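Local atomic coordinates of cytochrome P450 268A2 Cyp268A2 (Mycobacterium marinum, PDB entry 6BLD), a protein that belongs to the cytochrome P450 family of haem-thiolate proteins and holds a haem together with (3E,5E)-6,10-dimethylundeca-3,5,9-trien-2-one in an internal pocket. Residues L161-L166 against D176-A181; D185-W190 against E207-L212; Y211-A216 against D249-F254. All coordinates share one frame; numbering follows the deposited sequence.

Contact 1: L161-L166 against D176-A181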
# COMPACT_ATOMS: atom_id res chain seq x y z
N LEU A 161 -2.25 -1.69 15.29
CA LEU A 161 -3.57 -1.15 14.97
C LEU A 161 -4.11 -1.68 13.64
O LEU A 161 -5.30 -2.01 13.56
CB LEU A 161 -3.55 0.38 14.95
CG LEU A 161 -4.94 1.01 14.78
CD1 LEU A 161 -5.87 0.54 15.88
CD2 LEU A 161 -4.86 2.53 14.75
N PRO A 162 -3.31 -1.77 12.57
CA PRO A 162 -3.85 -2.34 11.32
C PRO A 162 -4.37 -3.76 11.46
O PRO A 162 -5.45 -4.06 10.95
CB PRO A 162 -2.66 -2.26 10.36
CG PRO A 162 -1.87 -1.11 10.85
CD PRO A 162 -1.97 -1.19 12.35
N ILE A 163 -3.64 -4.64 12.15
CA ILE A 163 -4.07 -6.03 12.23
C ILE A 163 -5.28 -6.17 13.14
O ILE A 163 -6.18 -6.98 12.88
CB ILE A 163 -2.91 -6.94 12.68
CG1 ILE A 163 -3.33 -8.41 12.63
CG2 ILE A 163 -2.42 -6.58 14.07
CD1 ILE A 163 -3.70 -8.90 11.24
N ARG A 164 -5.35 -5.37 14.21
CA ARG A 164 -6.52 -5.41 15.08
C ARG A 164 -7.75 -4.90 14.35
O ARG A 164 -8.83 -5.51 14.44
CB ARG A 164 -6.26 -4.58 16.34
CG ARG A 164 -5.33 -5.24 17.33
CD ARG A 164 -5.57 -4.72 18.73
NE ARG A 164 -4.42 -4.94 19.60
CZ ARG A 164 -4.38 -4.61 20.89
NH1 ARG A 164 -5.44 -4.03 21.45
NH2 ARG A 164 -3.30 -4.84 21.61
N THR A 165 -7.62 -3.80 13.61
CA THR A 165 -8.74 -3.28 12.83
C THR A 165 -9.13 -4.25 11.72
O THR A 165 -10.32 -4.48 11.48
CB THR A 165 -8.38 -1.92 12.24
OG1 THR A 165 -7.85 -1.07 13.27
CG2 THR A 165 -9.61 -1.26 11.64
N LEU A 166 -8.14 -4.83 11.04
CA LEU A 166 -8.43 -5.79 9.98
C LEU A 166 -9.12 -7.03 10.54
O LEU A 166 -10.18 -7.44 10.05
CB LEU A 166 -7.13 -6.17 9.26
CG LEU A 166 -7.19 -7.12 8.05
CD1 LEU A 166 -7.58 -8.53 8.46
CD2 LEU A 166 -8.13 -6.58 6.99
N ASP A 176 -4.46 -16.40 15.33
CA ASP A 176 -3.91 -16.22 14.00
C ASP A 176 -3.62 -14.77 13.65
O ASP A 176 -3.14 -14.50 12.55
CB ASP A 176 -4.86 -16.81 12.95
CG ASP A 176 -5.06 -18.30 13.12
OD1 ASP A 176 -4.07 -19.05 13.04
OD2 ASP A 176 -6.22 -18.71 13.33
N ARG A 177 -3.90 -13.83 14.56
CA ARG A 177 -3.84 -12.42 14.20
C ARG A 177 -2.40 -11.96 13.96
O ARG A 177 -2.11 -11.32 12.94
CB ARG A 177 -4.51 -11.57 15.28
CG ARG A 177 -6.03 -11.60 15.20
CD ARG A 177 -6.68 -10.86 16.36
NE ARG A 177 -8.14 -10.94 16.30
CZ ARG A 177 -8.95 -9.90 16.38
NH1 ARG A 177 -8.45 -8.67 16.52
NH2 ARG A 177 -10.26 -10.07 16.31
N GLU A 178 -1.49 -12.29 14.88
CA GLU A 178 -0.11 -11.84 14.72
C GLU A 178 0.59 -12.54 13.56
O GLU A 178 1.45 -11.95 12.91
CB GLU A 178 0.67 -12.05 16.02
CG GLU A 178 0.23 -11.16 17.17
CD GLU A 178 0.31 -9.68 16.83
OE1 GLU A 178 1.22 -9.28 16.07
OE2 GLU A 178 -0.53 -8.91 17.34
N ARG A 179 0.23 -13.80 13.29
CA ARG A 179 0.84 -14.51 12.17
C ARG A 179 0.33 -13.99 10.84
O ARG A 179 1.09 -13.97 9.86
CB ARG A 179 0.58 -16.01 12.29
CG ARG A 179 1.13 -16.64 13.56
CD ARG A 179 0.63 -18.07 13.73
NE ARG A 179 1.12 -18.94 12.67
CZ ARG A 179 0.85 -20.24 12.59
NH1 ARG A 179 0.08 -20.82 13.50
NH2 ARG A 179 1.34 -20.96 11.59
N VAL A 180 -0.93 -13.57 10.77
CA VAL A 180 -1.45 -13.00 9.53
C VAL A 180 -0.76 -11.67 9.23
O VAL A 180 -0.39 -11.40 8.08
CB VAL A 180 -2.98 -12.84 9.62
CG1 VAL A 180 -3.48 -11.85 8.56
CG2 VAL A 180 -3.66 -14.18 9.45
N ALA A 181 -0.56 -10.84 10.25
CA ALA A 181 0.16 -9.58 10.06
C ALA A 181 1.60 -9.83 9.62
O ALA A 181 2.13 -9.10 8.77
CB ALA A 181 0.13 -8.75 11.34
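Ile163 carries the apolar part of this contact, its side chain lying against helix 177-186 between Arg177 and Ala181. CG1 stands anti to the backbone N (chi1 -175°), which sends the longer branch outward from helix 160-170 and along the facing turn. Ile163 CG1 rests 3.7 Å from Ala181 CB, while Ile163 CD1 continues to Val180 CG1 at 4.0 Å, so one branch spans two successive residues of the other helix. The backbones also come close here, with the CA atoms of Ile163 and Ala181 5.9 Å apart. Still, the short segments cross steeply, at 117°, and their axes stay 9.7 Å apart, so a single isoleucine bridges most of the gap.

A second kind of contact sets carbon against a carbonyl oxygen. Ile163 CG1 lies 3.2 Å from Arg177 O, a tight van der Waals approach. That oxygen is already satisfied as a helix acceptor, taking the N-H of Ala181 at 3.1 Å, and the isoleucine packs against an engaged carbonyl.

Two charged side chains run beside the isoleucine, Arg177 well within the contact and Glu178 at its edge. Arg177 runs extended from CG to NE, bringing its guanidinium alongside the neighbouring helix, yet NH1 remains 3.8 Å from Arg164 O and meets it obliquely, too far for a bond. Its real partners are nearby: Asp168 forms a salt bridge with NH2, and Ile172 O accepts from NE. Glu178 likewise turns to Lys159, so its carboxylate only skirts the isoleucine.

Chemically, then, the two helices are joined by dispersion and close fit, while Arg177 and Glu178 form their bonds with residues flanking the segments.

Contact 2: D185-W190 against E207-L212. With DXJ ((3E,5E)-6,10-dimethylundeca-3,5,9-trien-2-one), chain C.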
# COMPACT_ATOMS: atom_id res chain seq x y z
N ASP A 185 3.09 -8.86 5.85
CA ASP A 185 4.31 -8.07 5.70
C ASP A 185 5.36 -8.81 4.89
O ASP A 185 6.16 -8.17 4.19
CB ASP A 185 4.85 -7.70 7.08
CG ASP A 185 6.14 -6.90 7.01
OD1 ASP A 185 6.08 -5.71 6.64
OD2 ASP A 185 7.20 -7.46 7.33
N ALA A 186 5.38 -10.15 4.95
CA ALA A 186 6.35 -10.92 4.19
C ALA A 186 6.14 -10.80 2.69
O ALA A 186 7.11 -10.80 1.93
CB ALA A 186 6.28 -12.39 4.60
N LEU A 187 4.89 -10.69 2.25
CA LEU A 187 4.58 -10.74 0.82
C LEU A 187 5.02 -9.50 0.06
O LEU A 187 4.95 -9.49 -1.17
CB LEU A 187 3.07 -10.96 0.63
CG LEU A 187 2.56 -12.30 1.17
CD1 LEU A 187 1.09 -12.49 0.85
CD2 LEU A 187 3.39 -13.44 0.61
N VAL A 188 5.48 -8.46 0.75
CA VAL A 188 6.03 -7.28 0.11
C VAL A 188 7.49 -7.06 0.45
O VAL A 188 8.06 -6.03 0.10
CB VAL A 188 5.19 -6.02 0.44
CG1 VAL A 188 3.73 -6.24 0.06
CG2 VAL A 188 5.33 -5.68 1.92
N SER A 189 8.12 -8.02 1.13
CA SER A 189 9.50 -7.89 1.58
C SER A 189 10.43 -8.89 0.89
O SER A 189 11.42 -9.33 1.48
CB SER A 189 9.58 -8.06 3.10
OG SER A 189 8.55 -7.35 3.75
N TRP A 190 10.12 -9.26 -0.35
CA TRP A 190 10.90 -10.27 -1.05
C TRP A 190 12.27 -9.77 -1.48
O TRP A 190 13.11 -10.59 -1.87
CB TRP A 190 10.13 -10.80 -2.26
CG TRP A 190 9.95 -9.80 -3.37
CD1 TRP A 190 10.86 -9.47 -4.34
CD2 TRP A 190 8.78 -9.02 -3.64
NE1 TRP A 190 10.33 -8.52 -5.18
CE2 TRP A 190 9.05 -8.23 -4.78
CE3 TRP A 190 7.53 -8.90 -3.03
CZ2 TRP A 190 8.12 -7.34 -5.31
CZ3 TRP A 190 6.60 -8.02 -3.56
CH2 TRP A 190 6.90 -7.25 -4.69
N GLU A 207 5.38 -19.87 1.39
CA GLU A 207 5.09 -20.28 2.76
C GLU A 207 4.10 -19.33 3.43
O GLU A 207 3.14 -19.77 4.07
CB GLU A 207 6.38 -20.37 3.57
CG GLU A 207 6.18 -20.53 5.07
CD GLU A 207 7.46 -20.29 5.85
OE1 GLU A 207 8.55 -20.30 5.24
OE2 GLU A 207 7.38 -20.11 7.09
N ASN A 208 4.31 -18.02 3.28
CA ASN A 208 3.40 -17.06 3.89
C ASN A 208 2.08 -16.98 3.14
O ASN A 208 1.03 -16.78 3.77
CB ASN A 208 4.07 -15.69 3.96
CG ASN A 208 5.19 -15.66 4.98
OD1 ASN A 208 4.96 -15.39 6.16
ND2 ASN A 208 6.40 -15.95 4.53
N GLN A 209 2.10 -17.14 1.82
CA GLN A 209 0.85 -17.24 1.08
C GLN A 209 0.08 -18.49 1.48
O GLN A 209 -1.15 -18.46 1.61
CB GLN A 209 1.13 -17.25 -0.43
CG GLN A 209 1.24 -15.87 -1.04
CD GLN A 209 1.21 -15.91 -2.55
OE1 GLN A 209 1.00 -16.97 -3.15
NE2 GLN A 209 1.42 -14.77 -3.19
N MET A 210 0.79 -19.60 1.68
CA MET A 210 0.13 -20.85 2.06
C MET A 210 -0.58 -20.71 3.40
O MET A 210 -1.71 -21.18 3.56
CB MET A 210 1.15 -21.98 2.11
CG MET A 210 0.55 -23.35 2.35
SD MET A 210 1.81 -24.63 2.45
CE MET A 210 2.03 -24.74 4.23
N TYR A 211 0.07 -20.06 4.37
CA TYR A 211 -0.56 -19.88 5.68
C TYR A 211 -1.82 -19.02 5.57
O TYR A 211 -2.85 -19.35 6.17
CB TYR A 211 0.42 -19.26 6.67
CG TYR A 211 -0.25 -18.79 7.94
CD1 TYR A 211 -0.66 -19.70 8.90
CD2 TYR A 211 -0.48 -17.44 8.16
CE1 TYR A 211 -1.29 -19.28 10.06
CE2 TYR A 211 -1.11 -17.01 9.32
CZ TYR A 211 -1.51 -17.93 10.26
OH TYR A 211 -2.13 -17.51 11.42
N LEU A 212 -1.74 -17.92 4.82
CA LEU A 212 -2.91 -17.06 4.66
C LEU A 212 -4.06 -17.80 3.98
O LEU A 212 -5.23 -17.57 4.30
CB LEU A 212 -2.54 -15.81 3.86
CG LEU A 212 -1.61 -14.83 4.58
CD1 LEU A 212 -1.16 -13.72 3.64
CD2 LEU A 212 -2.29 -14.26 5.82
C10 DXJ C . 1.04 -9.48 -3.09
C13 DXJ C . 4.17 -11.64 -3.56
C01 DXJ C . -2.58 -1.76 -2.29
C02 DXJ C . -1.78 -3.02 -1.99
C03 DXJ C . -2.19 -4.18 -2.46
C04 DXJ C . -0.50 -2.93 -1.15
C05 DXJ C . -1.40 -5.46 -2.17
C06 DXJ C . -1.17 -6.30 -3.42
C07 DXJ C . -0.69 -7.72 -3.12
C08 DXJ C . 0.55 -8.07 -3.39
C09 DXJ C . -1.66 -8.73 -2.51
C11 DXJ C . 2.19 -9.89 -3.59
C12 DXJ C . 2.70 -11.30 -3.31
O14 DXJ C . 1.96 -12.13 -2.91
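Leu187 and Gln209 form the tight part of the contact, their side chains crossing at about a right angle. Leu187 CD2 bears on the aliphatic Gln209 CG at 3.6 Å. The other branch of the leucine meets Leu212 tip to tip, CD1 of Leu187 standing 3.8 Å from CD1 of Leu212. Next to Leu187 in the chain, Ala186 puts its CB nearly equidistant from three atoms of the Asn208 amide, the closest being Asn208 CG at 3.5 Å; this sets the methyl above the amide plane rather than at its rim. The amide nitrogen of Asn208 is meanwhile engaged by Val204 O of its own helix.

Beyond CG the glutamine chain is extended, carrying its amide past the leucine to the ligand. Gln209 NE2 donates to O14 of DXJ at 2.7 Å, though the bond is bent, with an N-H...O angle of 141°. The same nitrogen is also bonded to Leu95 O, and two acceptors for one NH2 should fix the amide's rotation. On the facing segment, Leu187 O approaches DXJ C13 to 3.3 Å and also lies in plane at the edge of the Trp190 ring.

Toward solvent the contact ends at Glu207, which is exposed and does not touch 185-190; Tyr211 packs instead on Arg179 and Val180, earlier on helix 177-186. The arrangement is that of a P450 distal pocket, where the end of the F helix and the G helix together roof the ligand site.

Contact 3: Y211-A216 against D249-F254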
# COMPACT_ATOMS: atom_id res chain seq x y z
N TYR A 211 0.07 -20.06 4.37
CA TYR A 211 -0.56 -19.88 5.68
C TYR A 211 -1.82 -19.02 5.57
O TYR A 211 -2.85 -19.35 6.17
CB TYR A 211 0.42 -19.26 6.67
CG TYR A 211 -0.25 -18.79 7.94
CD1 TYR A 211 -0.66 -19.70 8.90
CD2 TYR A 211 -0.48 -17.44 8.16
CE1 TYR A 211 -1.29 -19.28 10.06
CE2 TYR A 211 -1.11 -17.01 9.32
CZ TYR A 211 -1.51 -17.93 10.26
OH TYR A 211 -2.13 -17.51 11.42
N LEU A 212 -1.74 -17.92 4.82
CA LEU A 212 -2.91 -17.06 4.66
C LEU A 212 -4.06 -17.80 3.98
O LEU A 212 -5.23 -17.57 4.30
CB LEU A 212 -2.54 -15.81 3.86
CG LEU A 212 -1.61 -14.83 4.58
CD1 LEU A 212 -1.16 -13.72 3.64
CD2 LEU A 212 -2.29 -14.26 5.82
N HIS A 213 -3.75 -18.71 3.05
CA HIS A 213 -4.79 -19.52 2.44
C HIS A 213 -5.35 -20.55 3.41
O HIS A 213 -6.51 -20.95 3.29
CB HIS A 213 -4.26 -20.21 1.18
CG HIS A 213 -4.19 -19.30 -0.02
ND1 HIS A 213 -4.71 -19.65 -1.25
CD2 HIS A 213 -3.68 -18.06 -0.16
CE1 HIS A 213 -4.51 -18.66 -2.10
NE2 HIS A 213 -3.88 -17.69 -1.47
N GLN A 214 -4.54 -20.98 4.38
CA GLN A 214 -5.04 -21.88 5.42
C GLN A 214 -6.04 -21.17 6.32
O GLN A 214 -7.10 -21.73 6.63
CB GLN A 214 -3.88 -22.43 6.25
CG GLN A 214 -3.14 -23.59 5.60
CD GLN A 214 -4.07 -24.73 5.26
OE1 GLN A 214 -4.78 -25.25 6.11
NE2 GLN A 214 -4.07 -25.12 3.99
N VAL A 215 -5.73 -19.95 6.74
CA VAL A 215 -6.65 -19.17 7.55
C VAL A 215 -7.91 -18.84 6.75
O VAL A 215 -9.02 -18.83 7.29
CB VAL A 215 -5.97 -17.89 8.07
CG1 VAL A 215 -6.91 -17.09 8.95
CG2 VAL A 215 -4.69 -18.24 8.82
N ALA A 216 -7.75 -18.57 5.45
CA ALA A 216 -8.90 -18.25 4.61
C ALA A 216 -9.83 -19.46 4.47
O ALA A 216 -11.06 -19.31 4.54
CB ALA A 216 -8.44 -17.77 3.24
N ASP A 249 -10.83 -18.02 -5.32
CA ASP A 249 -11.21 -16.61 -5.33
C ASP A 249 -11.32 -16.06 -3.91
O ASP A 249 -10.88 -14.94 -3.64
CB ASP A 249 -12.53 -16.43 -6.07
CG ASP A 249 -12.50 -16.96 -7.48
OD1 ASP A 249 -11.47 -16.78 -8.17
OD2 ASP A 249 -13.50 -17.57 -7.92
N VAL A 250 -11.90 -16.84 -3.00
CA VAL A 250 -12.07 -16.39 -1.62
C VAL A 250 -10.72 -16.19 -0.95
O VAL A 250 -10.48 -15.18 -0.28
CB VAL A 250 -12.96 -17.38 -0.85
CG1 VAL A 250 -12.79 -17.21 0.64
CG2 VAL A 250 -14.42 -17.19 -1.25
N ALA A 251 -9.81 -17.15 -1.12
CA ALA A 251 -8.50 -17.04 -0.49
C ALA A 251 -7.67 -15.92 -1.09
O ALA A 251 -6.94 -15.23 -0.38
CB ALA A 251 -7.75 -18.38 -0.60
N ALA A 252 -7.78 -15.72 -2.41
CA ALA A 252 -7.01 -14.66 -3.06
C ALA A 252 -7.42 -13.29 -2.53
O ALA A 252 -6.56 -12.41 -2.34
CB ALA A 252 -7.20 -14.72 -4.57
N PHE A 253 -8.71 -13.08 -2.27
CA PHE A 253 -9.14 -11.80 -1.72
C PHE A 253 -8.68 -11.64 -0.27
O PHE A 253 -8.37 -10.53 0.17
CB PHE A 253 -10.66 -11.65 -1.81
CG PHE A 253 -11.19 -10.49 -1.01
CD1 PHE A 253 -11.06 -9.19 -1.47
CD2 PHE A 253 -11.78 -10.70 0.22
CE1 PHE A 253 -11.53 -8.13 -0.74
CE2 PHE A 253 -12.26 -9.64 0.96
CZ PHE A 253 -12.13 -8.35 0.48
N PHE A 254 -8.65 -12.74 0.49
CA PHE A 254 -8.16 -12.68 1.86
C PHE A 254 -6.71 -12.22 1.90
O PHE A 254 -6.32 -11.43 2.76
CB PHE A 254 -8.31 -14.04 2.54
CG PHE A 254 -7.90 -14.05 3.98
CD1 PHE A 254 -8.76 -13.58 4.96
CD2 PHE A 254 -6.66 -14.52 4.36
CE1 PHE A 254 -8.38 -13.58 6.29
CE2 PHE A 254 -6.27 -14.53 5.69
CZ PHE A 254 -7.14 -14.06 6.66
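Phe254 loses more surface here than any other residue, its ring pushed in beside the helical turn Leu212-Ala216. CG lies anti to the backbone N (chi1 -177°), which extends the ring from helix 247-278 toward helix 201-225. The backbone of Ala216 lies over one ring face, displaced toward the rim. Further along the ring, Phe254 CD2 comes within 3.4 Å of Leu212 O, which approaches obliquely; that oxygen also receives the helical N-H of Ala216. The far end of the ring is apolar on both counts: the Leu212 side chain crosses the ring at about a right angle, its CD2 4.0 Å from Phe254 CE2, and Phe254 CZ meets Val215 CG1 at 3.8 Å.

Ala216 and Ala251 make the closest backbone approach, their CA atoms 5.3 Å apart. Ala216 CB is wedged between Ala251 CA and Phe254 CB, each 3.8 Å from it. Two residues with nothing beyond CB allow the segment axes to pass at 8.8 Å while crossing at 119°.

Ala251 has a second neighbour in His213. Its CB lies over one face of the imidazole, 3.6 Å from the ring centroid and 21° off the normal, a CH-pi contact shifted toward ND1. The ring's other nitrogen, NE2, is bonded to Ala98 O, consistent with a proton on NE2; this bond should help fix the rotation of the imidazole, with its face on the methyl.

The segments meet through apolar packing, one CH-pi contact and a carbonyl oxygen close to the phenylalanine ring. The join between helix 201-225 and the long helix 247-278 rests on shape, with small alanines at the crossing and a phenylalanine beside them, and the histidine's polar end is satisfied by a loop rather than by the facing helix.

Overall arrangement
The three contacts lie within about 12 to 14 Å of one another, centre to centre, and follow in chain order. Contact 1 closes before contact 2 opens, and contact 3 begins on the segment where contact 2 ends. Helix 177-186 serves contacts 1 and 2, helix 201-225 serves contacts 2 and 3, and helices 160-170 and 247-278 stand at the two ends of the series. Tyr211 and Leu212 tie the set together: Tyr211 OH probably bonds to Asp176 OD1 at 3.0 Å, and Leu212 CD2 packs on Val180 CG1. The result is a connected set of helices, in P450 terms E, F, G and I; contact 2 lies at the ligand pocket, whereas contact 1 stands back from it.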